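Long-range contact in putative nucleoprotein (Infectious salmon anemia virus, PDB 4EWC), which encapsidates the negative-strand viral RNA, shielding it from nucleases and forming the ribonucleoprotein that serves as template for transcription and replication: residues Leu492-Glu504 against Thr570-Ile583. Sequence-based numbering, arbitrary orientation.
Sequences LRLSNVRYEARPE and TFMVGEQGKSAIVI
Y499 and V573 face each other as an antiparallel hydrogen-bonded pair: V573 N donates to Y499 O at 2.8 Å, and a weak bond returns from Y499 N to V573 O. A501 N extends the pairing by donating to F571 O at 2.8 Å. On the face that carries Y499 and V573, the branched V573 lies over the Y499 ring, its CB 3.9 Å from the centroid in a CH-pi contact. Y499 CG sits between the backbone N and the carbonyl carbon (chi1 73°), which swings the ring over V573; the ring also touches C420 of helix 417-425. A501, small enough to fit beside the strand, sets its methyl against V573 CG2.

E500 and M572 form the next, non-hydrogen-bonded pair, with side chains on the reverse face. The flexible selenomethionine chain bends so that CE packs on E500 CB at 3.6 Å. Extended E500 carries OE2 to T570, whose hydroxyl OG1 can donate to the anti lone pair of OE2 while accepting from a water that bridges A501 O and F571 N. The long R498 chain packs CD on M572 CB and reaches S579 CB, with M572 O over one guanidinium face.

Residues 499-500 thus add an edge strand to the hairpin 568-583. E500 OE1 bonds S521 OG of the second subunit; two hydroxyls probably help this buried carboxylate carry its charge and tie its position to the dimer contact.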
loop_
_atom_site.group_PDB
_atom_site.type_symbol
_atom_site.label_atom_id
_atom_site.label_comp_id
_atom_site.label_asym_id
_atom_site.label_seq_id
_atom_site.Cartn_x
_atom_site.Cartn_y
_atom_site.Cartn_z
ATOM N N LEU A 492 15.407 19.337 -5.686
ATOM C CA LEU A 492 14.526 18.503 -4.889
ATOM C C LEU A 492 13.225 19.249 -4.650
ATOM O O LEU A 492 13.009 19.807 -3.579
ATOM C CB LEU A 492 15.187 18.153 -3.558
ATOM C CG LEU A 492 14.548 17.076 -2.678
ATOM C CD1 LEU A 492 13.437 16.329 -3.395
ATOM C CD2 LEU A 492 15.604 16.111 -2.168
ATOM N N ARG A 493 12.366 19.264 -5.663
ATOM C CA ARG A 493 11.093 19.964 -5.579
ATOM C C ARG A 493 10.175 19.278 -4.581
ATOM O O ARG A 493 10.072 18.055 -4.564
ATOM C CB ARG A 493 10.428 20.034 -6.954
ATOM N N LEU A 494 9.510 20.071 -3.750
ATOM C CA LEU A 494 8.682 19.524 -2.693
ATOM C C LEU A 494 7.338 20.219 -2.614
ATOM O O LEU A 494 6.763 20.365 -1.537
ATOM C CB LEU A 494 9.376 19.652 -1.338
ATOM C CG LEU A 494 10.615 18.825 -1.027
ATOM C CD1 LEU A 494 11.153 19.160 0.371
ATOM C CD2 LEU A 494 10.296 17.332 -1.131
ATOM N N SER A 495 6.826 20.662 -3.749
ATOM C CA SER A 495 5.410 20.986 -3.815
ATOM C C SER A 495 4.708 19.637 -3.818
ATOM O O SER A 495 5.363 18.592 -3.914
ATOM C CB SER A 495 5.085 21.795 -5.071
ATOM O OG SER A 495 5.805 21.340 -6.204
ATOM N N ASN A 496 3.394 19.632 -3.674
ATOM C CA ASN A 496 2.658 18.371 -3.562
ATOM C C ASN A 496 3.008 17.536 -2.325
ATOM O O ASN A 496 2.417 16.473 -2.101
ATOM C CB ASN A 496 2.781 17.532 -4.844
ATOM C CG ASN A 496 2.605 18.374 -6.095
ATOM O OD1 ASN A 496 2.033 19.471 -6.042
ATOM N ND2 ASN A 496 3.098 17.873 -7.222
ATOM N N VAL A 497 3.951 18.020 -1.523
ATOM C CA VAL A 497 4.221 17.436 -0.209
ATOM C C VAL A 497 2.930 17.471 0.639
ATOM O O VAL A 497 2.020 18.228 0.343
ATOM C CB VAL A 497 5.356 18.207 0.493
ATOM C CG1 VAL A 497 4.815 19.471 1.120
ATOM C CG2 VAL A 497 6.052 17.361 1.533
ATOM N N ARG A 498 2.839 16.629 1.665
ATOM C CA ARG A 498 1.621 16.514 2.481
ATOM C C ARG A 498 1.878 16.101 3.921
ATOM O O ARG A 498 2.882 15.468 4.221
ATOM C CB ARG A 498 0.655 15.509 1.864
ATOM C CG ARG A 498 -0.284 16.083 0.834
ATOM C CD ARG A 498 -1.229 15.018 0.388
ATOM N NE ARG A 498 -2.525 15.563 0.019
ATOM C CZ ARG A 498 -3.541 14.832 -0.429
ATOM N NH1 ARG A 498 -3.397 13.506 -0.579
ATOM N NH2 ARG A 498 -4.697 15.435 -0.732
ATOM N N TYR A 499 0.955 16.436 4.813
ATOM C CA TYR A 499 1.082 16.013 6.213
ATOM C C TYR A 499 -0.170 15.275 6.673
ATOM O O TYR A 499 -1.257 15.505 6.156
ATOM C CB TYR A 499 1.414 17.213 7.135
ATOM C CG TYR A 499 0.263 18.162 7.366
ATOM C CD1 TYR A 499 -0.619 17.948 8.406
ATOM C CD2 TYR A 499 0.055 19.263 6.540
ATOM C CE1 TYR A 499 -1.675 18.778 8.625
ATOM C CE2 TYR A 499 -1.009 20.117 6.751
ATOM C CZ TYR A 499 -1.875 19.867 7.803
ATOM O OH TYR A 499 -2.950 20.691 8.055
ATOM N N GLU A 500 -0.010 14.369 7.629
ATOM C CA GLU A 500 -1.151 13.618 8.158
ATOM C C GLU A 500 -1.961 14.454 9.161
ATOM O O GLU A 500 -1.398 15.038 10.092
ATOM C CB GLU A 500 -0.688 12.311 8.823
ATOM C CG GLU A 500 -1.784 11.595 9.622
ATOM C CD GLU A 500 -1.355 10.228 10.169
ATOM O OE1 GLU A 500 -0.185 10.047 10.560
ATOM O OE2 GLU A 500 -2.198 9.314 10.212
ATOM N N ALA A 501 -3.275 14.513 8.955
ATOM C CA ALA A 501 -4.148 15.175 9.908
ATOM C C ALA A 501 -4.066 14.407 11.205
ATOM O O ALA A 501 -4.027 13.190 11.202
ATOM C CB ALA A 501 -5.585 15.215 9.415
ATOM N N ARG A 502 -4.011 15.126 12.311
ATOM C CA ARG A 502 -4.023 14.505 13.602
ATOM C C ARG A 502 -5.461 14.074 13.884
ATOM O O ARG A 502 -6.377 14.878 13.799
ATOM C CB ARG A 502 -3.507 15.495 14.644
ATOM C CG ARG A 502 -3.133 14.848 15.946
ATOM C CD ARG A 502 -2.738 15.882 16.963
ATOM N NE ARG A 502 -1.377 16.372 16.784
ATOM C CZ ARG A 502 -0.283 15.722 17.177
ATOM N NH1 ARG A 502 -0.367 14.525 17.754
ATOM N NH2 ARG A 502 0.907 16.270 16.990
ATOM N N PRO A 503 -5.666 12.789 14.194
ATOM C CA PRO A 503 -7.031 12.280 14.402
ATOM C C PRO A 503 -7.630 12.711 15.750
ATOM O O PRO A 503 -6.881 12.816 16.728
ATOM C CB PRO A 503 -6.847 10.765 14.371
ATOM C CG PRO A 503 -5.418 10.536 14.789
ATOM C CD PRO A 503 -4.630 11.746 14.342
ATOM N N GLU A 504 -8.940 12.967 15.806
ATOM C CA GLU A 504 -9.599 13.273 17.083
ATOM C C GLU A 504 -10.946 12.563 17.253
ATOM O O GLU A 504 -11.838 13.061 17.955
ATOM C CB GLU A 504 -9.774 14.779 17.263
ATOM N N THR A 570 -6.778 7.289 7.353
ATOM C CA THR A 570 -6.252 8.555 7.843
ATOM C C THR A 570 -6.227 9.611 6.717
ATOM O O THR A 570 -6.292 9.275 5.541
ATOM C CB THR A 570 -4.875 8.348 8.520
ATOM O OG1 THR A 570 -4.468 9.547 9.188
ATOM C CG2 THR A 570 -3.819 7.909 7.525
ATOM N N PHE A 571 -6.162 10.881 7.071
ATOM C CA PHE A 571 -6.240 11.919 6.066
ATOM C C PHE A 571 -4.896 12.565 5.837
ATOM O O PHE A 571 -4.199 12.916 6.783
ATOM C CB PHE A 571 -7.292 12.964 6.462
ATOM C CG PHE A 571 -8.697 12.442 6.424
ATOM C CD1 PHE A 571 -9.221 11.745 7.498
ATOM C CD2 PHE A 571 -9.482 12.615 5.299
ATOM C CE1 PHE A 571 -10.517 11.238 7.454
ATOM C CE2 PHE A 571 -10.782 12.114 5.250
ATOM C CZ PHE A 571 -11.291 11.433 6.325
HETATM N N MSE A 572 -4.517 12.681 4.568
HETATM C CA MSE A 572 -3.346 13.460 4.179
HETATM C C MSE A 572 -3.826 14.841 3.709
HETATM O O MSE A 572 -4.740 14.954 2.893
HETATM C CB MSE A 572 -2.587 12.768 3.061
HETATM C CG MSE A 572 -2.148 11.339 3.386
HETATM SE SE MSE A 572 -0.978 11.329 4.995
HETATM C CE MSE A 572 -2.147 10.378 6.164
ATOM N N VAL A 573 -3.195 15.886 4.228
ATOM C CA VAL A 573 -3.662 17.244 4.030
ATOM C C VAL A 573 -2.735 18.029 3.105
ATOM O O VAL A 573 -1.534 18.122 3.350
ATOM C CB VAL A 573 -3.848 17.964 5.408
ATOM C CG1 VAL A 573 -4.188 19.393 5.234
ATOM C CG2 VAL A 573 -4.923 17.269 6.226
ATOM N N GLY A 574 -3.295 18.550 2.016
ATOM C CA GLY A 574 -2.602 19.508 1.171
ATOM C C GLY A 574 -3.280 20.863 1.321
ATOM O O GLY A 574 -4.328 20.983 1.956
ATOM N N GLU A 575 -2.695 21.901 0.747
ATOM C CA GLU A 575 -3.329 23.218 0.778
ATOM C C GLU A 575 -4.595 23.226 -0.077
ATOM O O GLU A 575 -5.503 24.015 0.157
ATOM C CB GLU A 575 -2.355 24.261 0.261
ATOM C CG GLU A 575 -1.588 23.762 -0.941
ATOM C CD GLU A 575 -0.663 24.805 -1.491
ATOM O OE1 GLU A 575 -0.785 25.971 -1.050
ATOM O OE2 GLU A 575 0.175 24.461 -2.357
ATOM N N GLN A 576 -4.647 22.342 -1.068
ATOM C CA GLN A 576 -5.813 22.239 -1.935
ATOM C C GLN A 576 -6.949 21.467 -1.257
ATOM O O GLN A 576 -8.071 21.450 -1.758
ATOM C CB GLN A 576 -5.436 21.572 -3.266
ATOM N N GLY A 577 -6.656 20.827 -0.128
ATOM C CA GLY A 577 -7.664 20.078 0.596
ATOM C C GLY A 577 -7.181 18.861 1.382
ATOM O O GLY A 577 -6.021 18.750 1.752
ATOM N N LYS A 578 -8.093 17.928 1.627
ATOM C CA LYS A 578 -7.848 16.803 2.529
ATOM C C LYS A 578 -8.231 15.490 1.854
ATOM O O LYS A 578 -9.245 15.423 1.164
ATOM C CB LYS A 578 -8.684 16.993 3.799
ATOM C CG LYS A 578 -8.181 16.229 4.994
ATOM C CD LYS A 578 -8.938 16.579 6.268
ATOM C CE LYS A 578 -10.401 16.251 6.145
ATOM N NZ LYS A 578 -11.001 16.068 7.501
ATOM N N SER A 579 -7.444 14.439 2.067
ATOM C CA SER A 579 -7.669 13.176 1.341
ATOM C C SER A 579 -7.457 11.930 2.161
ATOM O O SER A 579 -6.389 11.732 2.725
ATOM C CB SER A 579 -6.764 13.084 0.110
ATOM O OG SER A 579 -7.343 12.211 -0.821
ATOM N N ALA A 580 -8.456 11.062 2.187
ATOM C CA ALA A 580 -8.335 9.803 2.931
ATOM C C ALA A 580 -7.401 8.776 2.276
ATOM O O ALA A 580 -7.434 8.572 1.052
ATOM C CB ALA A 580 -9.701 9.193 3.165
ATOM N N ILE A 581 -6.553 8.153 3.095
ATOM C CA ILE A 581 -5.806 6.954 2.693
ATOM C C ILE A 581 -5.974 5.890 3.760
ATOM O O ILE A 581 -6.364 6.201 4.887
ATOM C CB ILE A 581 -4.284 7.204 2.496
ATOM C CG1 ILE A 581 -3.592 7.498 3.825
ATOM C CG2 ILE A 581 -4.030 8.304 1.462
ATOM C CD1 ILE A 581 -2.099 7.295 3.790
ATOM N N VAL A 582 -5.681 4.642 3.402
ATOM C CA VAL A 582 -5.682 3.525 4.353
ATOM C C VAL A 582 -4.268 3.188 4.819
ATOM O O VAL A 582 -3.367 2.976 4.012
ATOM C CB VAL A 582 -6.268 2.228 3.725
ATOM C CG1 VAL A 582 -5.887 1.009 4.565
ATOM C CG2 VAL A 582 -7.767 2.326 3.562
ATOM N N ILE A 583 -4.065 3.125 6.123
ATOM C CA ILE A 583 -2.796 2.606 6.624
ATOM C C ILE A 583 -2.869 1.073 6.558
ATOM O O ILE A 583 -3.578 0.432 7.347
ATOM C CB ILE A 583 -2.506 3.104 8.062
ATOM C CG1 ILE A 583 -2.557 4.621 8.097
ATOM C CG2 ILE A 583 -1.157 2.636 8.553
ATOM C CD1 ILE A 583 -2.666 5.188 9.498
HETATM O O HOH W 1 -6.192 11.499 9.830
#